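Local coordinates for glycine betaine/carnitine/choline ABC transporter (Staphylococcus aureus subsp. aureus Mu50, PDB 3O66), which probably binds glycine betaine, carnitine or choline as the substrate-binding component of an ABC importer and delivers it to the membrane transporter, at residues 11-16 and 63-68; 25-30 and 269-274; 102-107 and 223-228; 115-120 and 207-212. One frame throughout, in Å; residues are numbered along the deposited sequence.

Contact 1 of 4, residues 11-16 and 63-68; sequences VKITAL and ANISGV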
loop_
_atom_site.group_PDB
_atom_site.type_symbol
_atom_site.label_atom_id
_atom_site.label_comp_id
_atom_site.label_asym_id
_atom_site.label_seq_id
_atom_site.Cartn_x
_atom_site.Cartn_y
_atom_site.Cartn_z
ATOM N N VAL A 11 -15.411 6.215 -17.349
ATOM C CA VAL A 11 -14.666 5.621 -16.245
ATOM C C VAL A 11 -13.797 6.713 -15.604
ATOM O O VAL A 11 -13.033 7.421 -16.272
ATOM C CB VAL A 11 -13.783 4.430 -16.716
ATOM C CG1 VAL A 11 -12.933 3.917 -15.582
ATOM C CG2 VAL A 11 -14.645 3.294 -17.245
ATOM N N LYS A 12 -13.936 6.850 -14.300
ATOM C CA LYS A 12 -13.119 7.773 -13.559
ATOM C C LYS A 12 -12.517 7.040 -12.357
ATOM O O LYS A 12 -13.230 6.364 -11.606
ATOM C CB LYS A 12 -13.954 8.970 -13.115
ATOM C CG LYS A 12 -14.418 9.869 -14.271
ATOM C CD LYS A 12 -15.547 10.777 -13.791
ATOM C CE LYS A 12 -16.068 11.681 -14.897
ATOM N NZ LYS A 12 -15.219 12.907 -14.980
ATOM N N ILE A 13 -11.206 7.188 -12.208
ATOM C CA ILE A 13 -10.408 6.454 -11.249
ATOM C C ILE A 13 -9.873 7.422 -10.189
ATOM O O ILE A 13 -9.099 8.369 -10.499
ATOM C CB ILE A 13 -9.187 5.770 -11.940
ATOM C CG1 ILE A 13 -9.648 4.925 -13.141
ATOM C CG2 ILE A 13 -8.347 4.993 -10.904
ATOM C CD1 ILE A 13 -8.517 4.381 -14.045
ATOM N N THR A 14 -10.219 7.169 -8.935
ATOM C CA THR A 14 -9.722 8.036 -7.887
ATOM C C THR A 14 -8.252 7.731 -7.607
ATOM O O THR A 14 -7.822 6.540 -7.609
ATOM C CB THR A 14 -10.469 7.864 -6.571
ATOM O OG1 THR A 14 -10.176 6.558 -6.050
ATOM C CG2 THR A 14 -11.942 8.041 -6.756
ATOM N N ALA A 15 -7.490 8.797 -7.374
ATOM C CA ALA A 15 -6.095 8.648 -6.990
ATOM C C ALA A 15 -5.746 9.599 -5.867
ATOM O O ALA A 15 -6.244 10.757 -5.836
ATOM C CB ALA A 15 -5.207 8.880 -8.172
ATOM N N LEU A 16 -4.904 9.115 -4.946
ATOM C CA LEU A 16 -4.379 9.910 -3.849
ATOM C C LEU A 16 -3.242 10.751 -4.430
ATOM O O LEU A 16 -2.829 10.530 -5.573
ATOM C CB LEU A 16 -3.827 8.997 -2.712
ATOM C CG LEU A 16 -4.802 8.002 -2.062
ATOM C CD1 LEU A 16 -4.052 7.080 -1.106
ATOM C CD2 LEU A 16 -5.965 8.730 -1.343
ATOM N N ALA A 63 -16.821 9.066 -9.100
ATOM C CA ALA A 63 -15.907 8.151 -9.767
ATOM C C ALA A 63 -16.435 6.759 -9.599
ATOM O O ALA A 63 -17.330 6.517 -8.761
ATOM C CB ALA A 63 -14.478 8.245 -9.175
ATOM N N ASN A 64 -15.885 5.820 -10.375
ATOM C CA ASN A 64 -16.360 4.449 -10.260
ATOM C C ASN A 64 -15.294 3.394 -10.084
ATOM O O ASN A 64 -15.638 2.207 -9.999
ATOM C CB ASN A 64 -17.318 4.089 -11.407
ATOM C CG ASN A 64 -16.812 4.554 -12.769
ATOM O OD1 ASN A 64 -15.631 4.893 -12.935
ATOM N ND2 ASN A 64 -17.714 4.598 -13.746
ATOM N N ILE A 65 -14.017 3.812 -10.036
ATOM C CA ILE A 65 -12.882 2.923 -9.724
ATOM C C ILE A 65 -11.978 3.681 -8.737
ATOM O O ILE A 65 -11.837 4.874 -8.866
ATOM C CB ILE A 65 -12.044 2.556 -10.979
ATOM C CG1 ILE A 65 -12.861 1.692 -11.958
ATOM C CG2 ILE A 65 -10.716 1.872 -10.595
ATOM C CD1 ILE A 65 -12.131 1.427 -13.302
ATOM N N SER A 66 -11.468 2.997 -7.709
ATOM C CA SER A 66 -10.326 3.484 -6.932
ATOM C C SER A 66 -9.094 2.690 -7.372
ATOM O O SER A 66 -9.116 1.454 -7.338
ATOM C CB SER A 66 -10.559 3.285 -5.435
ATOM O OG SER A 66 -11.582 4.159 -4.947
ATOM N N GLY A 67 -8.016 3.380 -7.758
ATOM C CA GLY A 67 -6.821 2.680 -8.252
ATOM C C GLY A 67 -6.258 1.761 -7.174
ATOM O O GLY A 67 -5.940 0.586 -7.434
ATOM N N VAL A 68 -6.163 2.280 -5.950
ATOM C CA VAL A 68 -5.600 1.504 -4.844
ATOM C C VAL A 68 -6.314 1.855 -3.541
ATOM O O VAL A 68 -6.548 3.032 -3.233
ATOM C CB VAL A 68 -4.028 1.642 -4.731
ATOM C CG1 VAL A 68 -3.638 3.031 -4.356
ATOM C CG2 VAL A 68 -3.455 0.624 -3.743
HETATM O O HOH W 1 -6.129 5.250 -5.847
#

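Contact 2 of 4, residues 25-30 and 269-274; sequences SHMLRL and VVAEEF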
loop_
_atom_site.group_PDB
_atom_site.type_symbol
_atom_site.label_atom_id
_atom_site.label_comp_id
_atom_site.label_asym_id
_atom_site.label_seq_id
_atom_site.Cartn_x
_atom_site.Cartn_y
_atom_site.Cartn_z
ATOM N N SER A 25 -3.118 3.892 -10.477
ATOM C CA SER A 25 -4.261 4.516 -11.199
ATOM C C SER A 25 -3.990 4.723 -12.685
ATOM O O SER A 25 -4.857 4.474 -13.535
ATOM C CB SER A 25 -4.685 5.825 -10.533
ATOM O OG SER A 25 -5.024 5.558 -9.189
ATOM N N HIS A 26 -2.770 5.144 -13.015
ATOM C CA HIS A 26 -2.434 5.316 -14.419
ATOM C C HIS A 26 -2.292 3.980 -15.093
ATOM O O HIS A 26 -2.553 3.877 -16.292
ATOM C CB HIS A 26 -1.134 6.121 -14.600
ATOM C CG HIS A 26 -1.351 7.589 -14.537
ATOM N ND1 HIS A 26 -2.035 8.282 -15.511
ATOM C CD2 HIS A 26 -1.020 8.497 -13.590
ATOM C CE1 HIS A 26 -2.097 9.559 -15.178
ATOM N NE2 HIS A 26 -1.487 9.715 -14.017
HETATM N N MSE A 27 -1.895 2.961 -14.328
HETATM C CA MSE A 27 -1.718 1.631 -14.884
HETATM C C MSE A 27 -3.080 1.069 -15.277
HETATM O O MSE A 27 -3.230 0.550 -16.390
HETATM C CB MSE A 27 -0.977 0.736 -13.883
HETATM C CG MSE A 27 -0.487 -0.564 -14.409
HETATM SE SE MSE A 27 0.295 -1.572 -12.902
HETATM C CE MSE A 27 1.907 -0.525 -12.504
ATOM N N LEU A 28 -4.088 1.263 -14.414
ATOM C CA LEU A 28 -5.463 0.852 -14.749
ATOM C C LEU A 28 -5.972 1.633 -15.944
ATOM O O LEU A 28 -6.605 1.064 -16.833
ATOM C CB LEU A 28 -6.420 1.044 -13.562
ATOM C CG LEU A 28 -6.247 0.050 -12.409
ATOM C CD1 LEU A 28 -7.089 0.506 -11.220
ATOM C CD2 LEU A 28 -6.633 -1.368 -12.825
ATOM N N ARG A 29 -5.666 2.931 -15.994
ATOM C CA ARG A 29 -6.168 3.771 -17.097
ATOM C C ARG A 29 -5.615 3.253 -18.431
ATOM O O ARG A 29 -6.362 3.096 -19.428
ATOM C CB ARG A 29 -5.785 5.255 -16.890
ATOM C CG ARG A 29 -6.070 6.133 -18.110
ATOM C CD ARG A 29 -5.573 7.567 -17.875
ATOM N NE ARG A 29 -4.102 7.660 -17.800
ATOM C CZ ARG A 29 -3.294 7.773 -18.848
ATOM N NH1 ARG A 29 -3.790 7.818 -20.082
ATOM N NH2 ARG A 29 -1.980 7.861 -18.664
ATOM N N LEU A 30 -4.305 3.011 -18.453
ATOM C CA LEU A 30 -3.642 2.558 -19.663
ATOM C C LEU A 30 -4.045 1.149 -20.047
ATOM O O LEU A 30 -4.162 0.832 -21.230
ATOM C CB LEU A 30 -2.110 2.715 -19.565
ATOM C CG LEU A 30 -1.562 4.148 -19.510
ATOM C CD1 LEU A 30 -0.147 4.153 -18.906
ATOM C CD2 LEU A 30 -1.570 4.877 -20.900
ATOM N N VAL A 269 4.334 7.534 -16.813
ATOM C CA VAL A 269 5.438 6.924 -17.534
ATOM C C VAL A 269 5.874 5.634 -16.851
ATOM O O VAL A 269 6.135 4.626 -17.516
ATOM C CB VAL A 269 6.631 7.918 -17.695
ATOM C CG1 VAL A 269 7.855 7.226 -18.308
ATOM C CG2 VAL A 269 6.221 9.082 -18.548
ATOM N N VAL A 270 5.962 5.653 -15.520
ATOM C CA VAL A 270 6.332 4.441 -14.782
ATOM C C VAL A 270 5.290 3.326 -15.044
ATOM O O VAL A 270 5.652 2.145 -15.280
ATOM C CB VAL A 270 6.412 4.735 -13.261
ATOM C CG1 VAL A 270 6.651 3.426 -12.428
ATOM C CG2 VAL A 270 7.474 5.838 -12.962
ATOM N N ALA A 271 4.009 3.704 -15.000
ATOM C CA ALA A 271 2.920 2.741 -15.239
ATOM C C ALA A 271 3.045 2.110 -16.638
ATOM O O ALA A 271 2.943 0.900 -16.791
ATOM C CB ALA A 271 1.503 3.410 -15.048
ATOM N N GLU A 272 3.284 2.940 -17.654
ATOM C CA GLU A 272 3.348 2.441 -19.024
ATOM C C GLU A 272 4.566 1.560 -19.269
ATOM O O GLU A 272 4.451 0.546 -19.944
ATOM C CB GLU A 272 3.295 3.574 -20.040
ATOM C CG GLU A 272 2.999 3.094 -21.465
ATOM C CD GLU A 272 2.665 4.243 -22.425
ATOM O OE1 GLU A 272 3.257 5.339 -22.274
ATOM O OE2 GLU A 272 1.812 4.044 -23.333
ATOM N N GLU A 273 5.719 1.937 -18.714
ATOM C CA GLU A 273 6.914 1.121 -18.860
ATOM C C GLU A 273 6.735 -0.282 -18.252
ATOM O O GLU A 273 7.132 -1.295 -18.872
ATOM C CB GLU A 273 8.158 1.845 -18.314
ATOM C CG GLU A 273 8.496 3.081 -19.129
ATOM C CD GLU A 273 9.773 3.810 -18.692
ATOM O OE1 GLU A 273 10.344 3.515 -17.606
ATOM O OE2 GLU A 273 10.193 4.702 -19.463
ATOM N N PHE A 274 6.098 -0.325 -17.085
ATOM C CA PHE A 274 5.768 -1.578 -16.411
ATOM C C PHE A 274 4.822 -2.418 -17.293
ATOM O O PHE A 274 5.057 -3.611 -17.514
ATOM C CB PHE A 274 5.140 -1.303 -15.043
ATOM C CG PHE A 274 4.841 -2.545 -14.248
ATOM C CD1 PHE A 274 5.871 -3.237 -13.611
ATOM C CD2 PHE A 274 3.535 -2.995 -14.131
ATOM C CE1 PHE A 274 5.616 -4.394 -12.849
ATOM C CE2 PHE A 274 3.233 -4.165 -13.362
ATOM C CZ PHE A 274 4.288 -4.861 -12.721
#

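Contact 3 of 4, residues 102-107 and 223-228; sequences FDQTFF and SAVATN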
loop_
_atom_site.group_PDB
_atom_site.type_symbol
_atom_site.label_atom_id
_atom_site.label_comp_id
_atom_site.label_asym_id
_atom_site.label_seq_id
_atom_site.Cartn_x
_atom_site.Cartn_y
_atom_site.Cartn_z
ATOM N N PHE A 102 -21.938 -1.582 -0.041
ATOM C CA PHE A 102 -21.691 -0.536 -1.039
ATOM C C PHE A 102 -21.857 -0.976 -2.491
ATOM O O PHE A 102 -21.595 -0.166 -3.410
ATOM C CB PHE A 102 -20.242 -0.027 -0.896
ATOM C CG PHE A 102 -19.862 0.395 0.501
ATOM C CD1 PHE A 102 -20.648 1.295 1.213
ATOM C CD2 PHE A 102 -18.673 -0.066 1.069
ATOM C CE1 PHE A 102 -20.277 1.709 2.508
ATOM C CE2 PHE A 102 -18.281 0.340 2.330
ATOM C CZ PHE A 102 -19.089 1.231 3.061
ATOM N N ASP A 103 -22.234 -2.241 -2.715
ATOM C CA ASP A 103 -22.379 -2.761 -4.082
ATOM C C ASP A 103 -21.098 -2.529 -4.904
ATOM O O ASP A 103 -21.137 -2.018 -6.049
ATOM C CB ASP A 103 -23.596 -2.132 -4.787
ATOM C CG ASP A 103 -23.895 -2.789 -6.128
ATOM O OD1 ASP A 103 -23.698 -4.029 -6.234
ATOM O OD2 ASP A 103 -24.341 -2.067 -7.060
ATOM N N GLN A 104 -19.965 -2.867 -4.286
ATOM C CA GLN A 104 -18.648 -2.678 -4.910
ATOM C C GLN A 104 -17.821 -3.946 -4.793
ATOM O O GLN A 104 -17.962 -4.729 -3.841
ATOM C CB GLN A 104 -17.882 -1.528 -4.269
ATOM C CG GLN A 104 -18.522 -0.138 -4.484
ATOM C CD GLN A 104 -17.868 0.956 -3.641
ATOM O OE1 GLN A 104 -16.805 0.752 -3.049
ATOM N NE2 GLN A 104 -18.523 2.116 -3.566
ATOM N N THR A 105 -16.927 -4.116 -5.762
ATOM C CA THR A 105 -15.997 -5.217 -5.753
ATOM C C THR A 105 -14.653 -4.699 -5.251
ATOM O O THR A 105 -14.014 -3.825 -5.893
ATOM C CB THR A 105 -15.876 -5.833 -7.146
ATOM O OG1 THR A 105 -17.123 -6.464 -7.482
ATOM C CG2 THR A 105 -14.726 -6.865 -7.210
ATOM N N PHE A 106 -14.237 -5.218 -4.105
ATOM C CA PHE A 106 -12.882 -4.954 -3.600
ATOM C C PHE A 106 -12.061 -6.130 -4.139
ATOM O O PHE A 106 -12.248 -7.251 -3.682
ATOM C CB PHE A 106 -12.904 -4.880 -2.047
ATOM C CG PHE A 106 -11.668 -4.274 -1.422
ATOM C CD1 PHE A 106 -11.738 -3.030 -0.785
ATOM C CD2 PHE A 106 -10.448 -4.964 -1.430
ATOM C CE1 PHE A 106 -10.604 -2.457 -0.186
ATOM C CE2 PHE A 106 -9.316 -4.421 -0.815
ATOM C CZ PHE A 106 -9.402 -3.154 -0.194
ATOM N N PHE A 107 -11.178 -5.877 -5.122
ATOM C CA PHE A 107 -10.485 -6.974 -5.841
ATOM C C PHE A 107 -9.499 -7.704 -4.956
ATOM O O PHE A 107 -9.101 -7.202 -3.886
ATOM C CB PHE A 107 -9.794 -6.460 -7.110
ATOM C CG PHE A 107 -10.759 -6.170 -8.235
ATOM C CD1 PHE A 107 -10.931 -7.095 -9.272
ATOM C CD2 PHE A 107 -11.518 -5.000 -8.231
ATOM C CE1 PHE A 107 -11.831 -6.845 -10.307
ATOM C CE2 PHE A 107 -12.434 -4.733 -9.257
ATOM C CZ PHE A 107 -12.583 -5.648 -10.295
ATOM N N SER A 223 -5.485 -3.248 -3.179
ATOM C CA SER A 223 -6.327 -3.749 -4.279
ATOM C C SER A 223 -6.995 -2.598 -4.982
ATOM O O SER A 223 -7.119 -1.518 -4.396
ATOM C CB SER A 223 -7.468 -4.626 -3.750
ATOM O OG SER A 223 -7.023 -5.748 -3.001
ATOM N N ALA A 224 -7.459 -2.852 -6.214
ATOM C CA ALA A 224 -8.406 -1.986 -6.891
ATOM C C ALA A 224 -9.797 -2.156 -6.257
ATOM O O ALA A 224 -10.071 -3.202 -5.711
ATOM C CB ALA A 224 -8.485 -2.392 -8.340
ATOM N N VAL A 225 -10.635 -1.116 -6.335
ATOM C CA VAL A 225 -12.094 -1.193 -6.085
ATOM C C VAL A 225 -12.819 -0.637 -7.310
ATOM O O VAL A 225 -12.375 0.337 -7.912
ATOM C CB VAL A 225 -12.477 -0.410 -4.809
ATOM C CG1 VAL A 225 -14.058 -0.365 -4.584
ATOM C CG2 VAL A 225 -11.752 -1.011 -3.593
ATOM N N ALA A 226 -13.925 -1.269 -7.689
ATOM C CA ALA A 226 -14.776 -0.765 -8.754
ATOM C C ALA A 226 -16.224 -0.907 -8.262
ATOM O O ALA A 226 -16.551 -1.851 -7.518
ATOM C CB ALA A 226 -14.559 -1.540 -10.044
ATOM N N THR A 227 -17.093 0.023 -8.651
ATOM C CA THR A 227 -18.535 -0.168 -8.360
ATOM C C THR A 227 -19.083 -1.286 -9.221
ATOM O O THR A 227 -18.636 -1.505 -10.377
ATOM C CB THR A 227 -19.353 1.096 -8.614
ATOM O OG1 THR A 227 -19.308 1.409 -10.014
ATOM C CG2 THR A 227 -18.806 2.252 -7.777
ATOM N N ASN A 228 -20.029 -2.029 -8.674
ATOM C CA ASN A 228 -20.651 -3.092 -9.455
ATOM C C ASN A 228 -21.583 -2.551 -10.554
ATOM O O ASN A 228 -21.800 -3.219 -11.583
ATOM C CB ASN A 228 -21.308 -4.143 -8.529
ATOM C CG ASN A 228 -20.256 -4.920 -7.747
ATOM O OD1 ASN A 228 -19.110 -5.023 -8.191
ATOM N ND2 ASN A 228 -20.620 -5.441 -6.581
#

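Contact 4 of 4, residues 115-120 and 207-212; sequences TYAFMV and LKVLKD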
loop_
_atom_site.group_PDB
_atom_site.type_symbol
_atom_site.label_atom_id
_atom_site.label_comp_id
_atom_site.label_asym_id
_atom_site.label_seq_id
_atom_site.Cartn_x
_atom_site.Cartn_y
_atom_site.Cartn_z
ATOM N N THR A 115 2.038 -1.021 4.719
ATOM C CA THR A 115 1.813 -1.010 6.143
ATOM C C THR A 115 2.992 -0.367 6.873
ATOM O O THR A 115 4.086 -0.242 6.321
ATOM C CB THR A 115 1.613 -2.451 6.682
ATOM O OG1 THR A 115 1.475 -2.402 8.113
ATOM C CG2 THR A 115 2.810 -3.379 6.299
ATOM N N TYR A 116 2.746 0.084 8.103
ATOM C CA TYR A 116 3.853 0.384 9.002
ATOM C C TYR A 116 4.623 -0.929 9.128
ATOM O O TYR A 116 4.025 -2.004 9.219
ATOM C CB TYR A 116 3.365 0.833 10.382
ATOM C CG TYR A 116 3.035 2.326 10.538
ATOM C CD1 TYR A 116 3.363 3.266 9.553
ATOM C CD2 TYR A 116 2.415 2.783 11.696
ATOM C CE1 TYR A 116 3.056 4.625 9.716
ATOM C CE2 TYR A 116 2.120 4.139 11.882
ATOM C CZ TYR A 116 2.444 5.057 10.894
ATOM O OH TYR A 116 2.123 6.391 11.087
ATOM N N ALA A 117 5.952 -0.809 9.116
ATOM C CA ALA A 117 6.837 -1.938 9.255
ATOM C C ALA A 117 8.151 -1.444 9.800
ATOM O O ALA A 117 8.618 -0.365 9.430
ATOM C CB ALA A 117 7.067 -2.617 7.870
ATOM N N PHE A 118 8.770 -2.261 10.642
ATOM C CA PHE A 118 10.092 -1.990 11.163
ATOM C C PHE A 118 11.104 -2.363 10.124
ATOM O O PHE A 118 10.963 -3.384 9.447
ATOM C CB PHE A 118 10.361 -2.769 12.458
ATOM C CG PHE A 118 9.508 -2.307 13.603
ATOM C CD1 PHE A 118 9.893 -1.212 14.364
ATOM C CD2 PHE A 118 8.269 -2.895 13.842
ATOM C CE1 PHE A 118 9.084 -0.752 15.409
ATOM C CE2 PHE A 118 7.435 -2.430 14.879
ATOM C CZ PHE A 118 7.849 -1.354 15.649
HETATM N N MSE A 119 12.138 -1.541 10.004
HETATM C CA MSE A 119 13.132 -1.736 8.951
HETATM C C MSE A 119 14.494 -1.255 9.394
HETATM O O MSE A 119 14.611 -0.378 10.285
HETATM C CB MSE A 119 12.713 -1.102 7.625
HETATM C CG MSE A 119 12.441 0.408 7.743
HETATM SE SE MSE A 119 11.688 1.147 6.103
HETATM C CE MSE A 119 9.940 0.271 6.219
ATOM N N VAL A 120 15.510 -1.876 8.800
ATOM C CA VAL A 120 16.913 -1.639 9.159
ATOM C C VAL A 120 17.752 -1.581 7.900
ATOM O O VAL A 120 17.262 -1.946 6.811
ATOM C CB VAL A 120 17.457 -2.732 10.113
ATOM C CG1 VAL A 120 16.651 -2.751 11.397
ATOM C CG2 VAL A 120 17.536 -4.167 9.420
ATOM N N LEU A 207 17.165 -1.304 1.932
ATOM C CA LEU A 207 16.802 -1.504 3.351
ATOM C C LEU A 207 16.143 -2.881 3.525
ATOM O O LEU A 207 15.635 -3.451 2.553
ATOM C CB LEU A 207 15.861 -0.395 3.812
ATOM C CG LEU A 207 16.328 1.071 3.710
ATOM C CD1 LEU A 207 15.215 2.035 4.149
ATOM C CD2 LEU A 207 17.589 1.302 4.561
ATOM N N LYS A 208 16.204 -3.426 4.738
ATOM C CA LYS A 208 15.642 -4.727 5.065
ATOM C C LYS A 208 14.379 -4.516 5.898
ATOM O O LYS A 208 14.425 -3.979 7.003
ATOM C CB LYS A 208 16.666 -5.578 5.843
ATOM C CG LYS A 208 16.060 -6.861 6.493
ATOM C CD LYS A 208 15.969 -8.029 5.492
ATOM C CE LYS A 208 15.233 -9.228 6.137
ATOM N NZ LYS A 208 14.909 -10.192 5.076
ATOM N N VAL A 209 13.239 -4.904 5.356
ATOM C CA VAL A 209 11.962 -4.766 6.088
ATOM C C VAL A 209 11.777 -6.021 6.903
ATOM O O VAL A 209 11.923 -7.126 6.353
ATOM C CB VAL A 209 10.820 -4.587 5.112
ATOM C CG1 VAL A 209 9.452 -4.460 5.883
ATOM C CG2 VAL A 209 11.114 -3.359 4.216
ATOM N N LEU A 210 11.467 -5.872 8.197
ATOM C CA LEU A 210 11.323 -7.025 9.091
ATOM C C LEU A 210 9.891 -7.554 9.111
ATOM O O LEU A 210 8.940 -6.777 9.019
ATOM C CB LEU A 210 11.771 -6.650 10.518
ATOM C CG LEU A 210 13.240 -6.174 10.649
ATOM C CD1 LEU A 210 13.519 -5.787 12.096
ATOM C CD2 LEU A 210 14.193 -7.294 10.211
ATOM N N LYS A 211 9.744 -8.879 9.212
ATOM C CA LYS A 211 8.422 -9.499 9.263
ATOM C C LYS A 211 7.786 -9.257 10.629
ATOM O O LYS A 211 8.444 -9.419 11.667
ATOM C CB LYS A 211 8.503 -11.015 8.957
ATOM C CG LYS A 211 8.856 -11.303 7.499
ATOM C CD LYS A 211 8.943 -12.800 7.154
ATOM C CE LYS A 211 10.097 -13.501 7.869
ATOM N NZ LYS A 211 10.230 -14.946 7.445
ATOM N N ASP A 212 6.532 -8.813 10.614
ATOM C CA ASP A 212 5.716 -8.602 11.839
ATOM C C ASP A 212 5.169 -9.983 12.267
ATOM O O ASP A 212 4.008 -10.343 11.998
ATOM C CB ASP A 212 4.611 -7.594 11.494
ATOM C CG ASP A 212 3.632 -7.304 12.636
ATOM O OD1 ASP A 212 3.877 -7.576 13.855
ATOM O OD2 ASP A 212 2.566 -6.753 12.274
HETATM O O HOH W 2 7.286 -4.967 10.738
#

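Contact 1 of 4, residues 11-16 and 63-68
Ile-65 pairs with Ile-13 in parallel register, and their side chains run side by side on the same face of the sheet. From Ile-65 CB, which lies 4.0 Å from Ile-13 CG1, the chain forks. The CG2 branch, anti to the backbone N, rests against Ile-13 CG2, while the longer branch carries CD1 to Val-11 CG1, where the methyls press together at a tight 3.5 Å. Ile-13 CG2 in turn leans over the backbone of Gly-67.

The opposite face bears Thr-14 and Ser-66. Ser-66 OG donates to Thr-14 OG1 at 3.0 Å, and Thr-14 CG2 touches Ala-63 CB; Thr-14 OG1 is also hydrogen-bonded to Gln-54.

Lys-12 O takes two backbone donors, Asn-64 N and Ile-65 N, so one carbonyl grips the chain as it enters strand 65-70. Asn-64 OD1 receives Lys-12 N at 2.9 Å (N-H...O 166°), a side-chain link that continues the ladder beyond the paired residues. Further along, Thr-14 N binds Ile-65 O at 2.8 Å, and Gly-67 N reaches Thr-14 O where the chain turns a corner. Water 1 joins Thr-14 O to Val-68 N.

This parallel pair lies inside the mixed sheet of one lobe, with strand 43-48 on the other edge of strand 12-16. Helix 19-35 packs against Ile-13 and Ala-15 on one face, helix 51-60 against Thr-14 and Ser-66 on the other.

Contact 2 of 4, residues 25-30 and 269-274
Met-27, a selenomethionine, and Phe-274 both set CG anti to the backbone N, and a bend at chi3 of Met-27 (-69°) then turns its terminal methyl toward the CD2 side of the ring. CE lies 3.4 Å from Phe-274 CD2, and SE stands 4.8 Å from the centroid of the Phe-274 ring. This is an oblique Met-aromatic contact, SE 63° off the ring normal.

Beside it the helices come close at a small residue. Ala-271 CB points into the first helix and meets Met-27 N at 3.5 Å, with the CB atoms of His-26 and Met-27 next to it. Here, at the methyl of Ala-271, the segment axes approach to 8.2 Å and cross at -54°. Towards the more open side, Leu-30 sends CD1 against Glu-272 CB at 3.7 Å.

The interface between the segments is therefore apolar packing. Its polar neighbour lies within the first helix, where Arg-29 directs both NE and NH2 to His-26 ND1, the longer of the two bonds, from NH2, being 3.2 Å. This side-on grip probably fixes the orientation of the imidazole. Arg-29 also forms a salt bridge with Glu-33.

The contact is helix-helix packing that lays a second helical layer on the sheet. Helix 19-35 is held between two layers: Ser-25 and Leu-28 pack against strand 12-16 of the sheet, while helix 267-277 lies on the other side and itself rests, through Val-270 and Phe-274, on helix 250-261.

Contact 3 of 4, residues 102-107 and 223-228
Phe-107 and Ser-223 meet at one end of this antiparallel pairing, in its tightly packed part. Ser-223 OG donates to Phe-107 O at 2.7 Å, coming from above the carbonyl plane and not along a lone pair. The Phe-107 ring turns its edge to Ala-224 O and Ala-226 CB, and Thr-105 CG2 sits over the centre of one face, 3.7 Å above the ring plane. On the other face of the sheet Phe-106 CD1 presses on Val-225 CG2 at 3.5 Å, and its CE2 reaches Ser-223.

Regular strand bonds run between these groups: Thr-105 N and O pair with Ala-226, and Phe-107 N with Ala-224 O.

The partly exposed end is polar. Thr-105 OG1, held beside its backbone N (chi1 -67°), gives its proton to Asn-228 OD1 at 2.6 Å, in the amide plane and on a lone pair. Asn-228 N binds Asp-103 O at 2.8 Å. Asn-228 ND2 reaches Asp-103 OD1 only weakly, at 3.4 Å, with carboxylate and amide planes 75° apart; the carboxylate also has a salt bridge to Arg-232. Thr-227, at the N-cap of helix 228-233, binds Leu-230 N through OG1.

Strand 104-106 forms an outer edge of its sheet, and strand 222-227 is bonded on its other edge to strand 65-70, antiparallel. Helix 87-102 packs on Phe-106, while helix 236-242 packs on Phe-107.

Contact 4 of 4, residues 115-120 and 207-212
Val-120 and Lys-208 lie side by side and point the same way, with Val-120 CG2 3.9 Å from Lys-208 CB. Beyond CB the lysine bends at chi2 (83°) and leads away from the strand pair, toward Glu-131, with which NZ forms a salt bridge.

The neighbouring pair, Met-119 and Val-209, occupies the opposite face. Met-119, a selenomethionine, has CG wedged between the backbone N and the carbonyl carbon (chi1 58°). Its side chain slants across that of Leu-207, SE lying 4.1 Å from Leu-207 CD1, while CE lies near Val-209 CG2. The other methyl of Val-209, CG1, meets Ala-117 CB at 3.6 Å. Leu-210 CB and CG pack against Phe-118 O.

These residues join strand 116-120 to the short outer strand 208-209 of a five-stranded mixed sheet, the second of the two sheets in a substrate-binding domain of the periplasmic-binding-protein clan. Here Val-120 and Lys-208 form a hydrogen-bonded antiparallel pair, Lys-208 N reaching Val-120 O at 2.8 Å and Val-120 N reaching Lys-208 O. Leu-210 N binds Phe-118 O with an N-H...O angle of 171°. Past that bond the backbones are bridged by water 2, which accepts from Phe-118 N and donates to Leu-210 O.

On its other edge strand 116-120 is hydrogen-bonded to strand 192-196. Phe-118 packs its ring against Phe-162, and Met-119 is met by Tyr-182 and Leu-185 of helix 181-186.

Overall arrangement
Contacts 1 and 3 belong to one five-stranded mixed sheet, their centres 10 Å apart, because strands 65-70 and 222-227 are neighbours in it. Contact 2 lies on one side of that sheet, touching contact 1 through helix 19-35. Contact 4 belongs to the other sheet, its centre 27 to 29 Å from the centres of the others. Along the chain, contact 1 closes before contact 3 opens, and contact 4 is nested inside contact 3; contact 2 closes a loop that holds both contacts 3 and 4, and its segments alternate with those of contact 1. The chain thus leaves the first sheet after strand 104-106 and returns at strand 222-227, a two-lobed layout consistent with the periplasmic-binding-protein fold, in which substrate is generally held between the lobes.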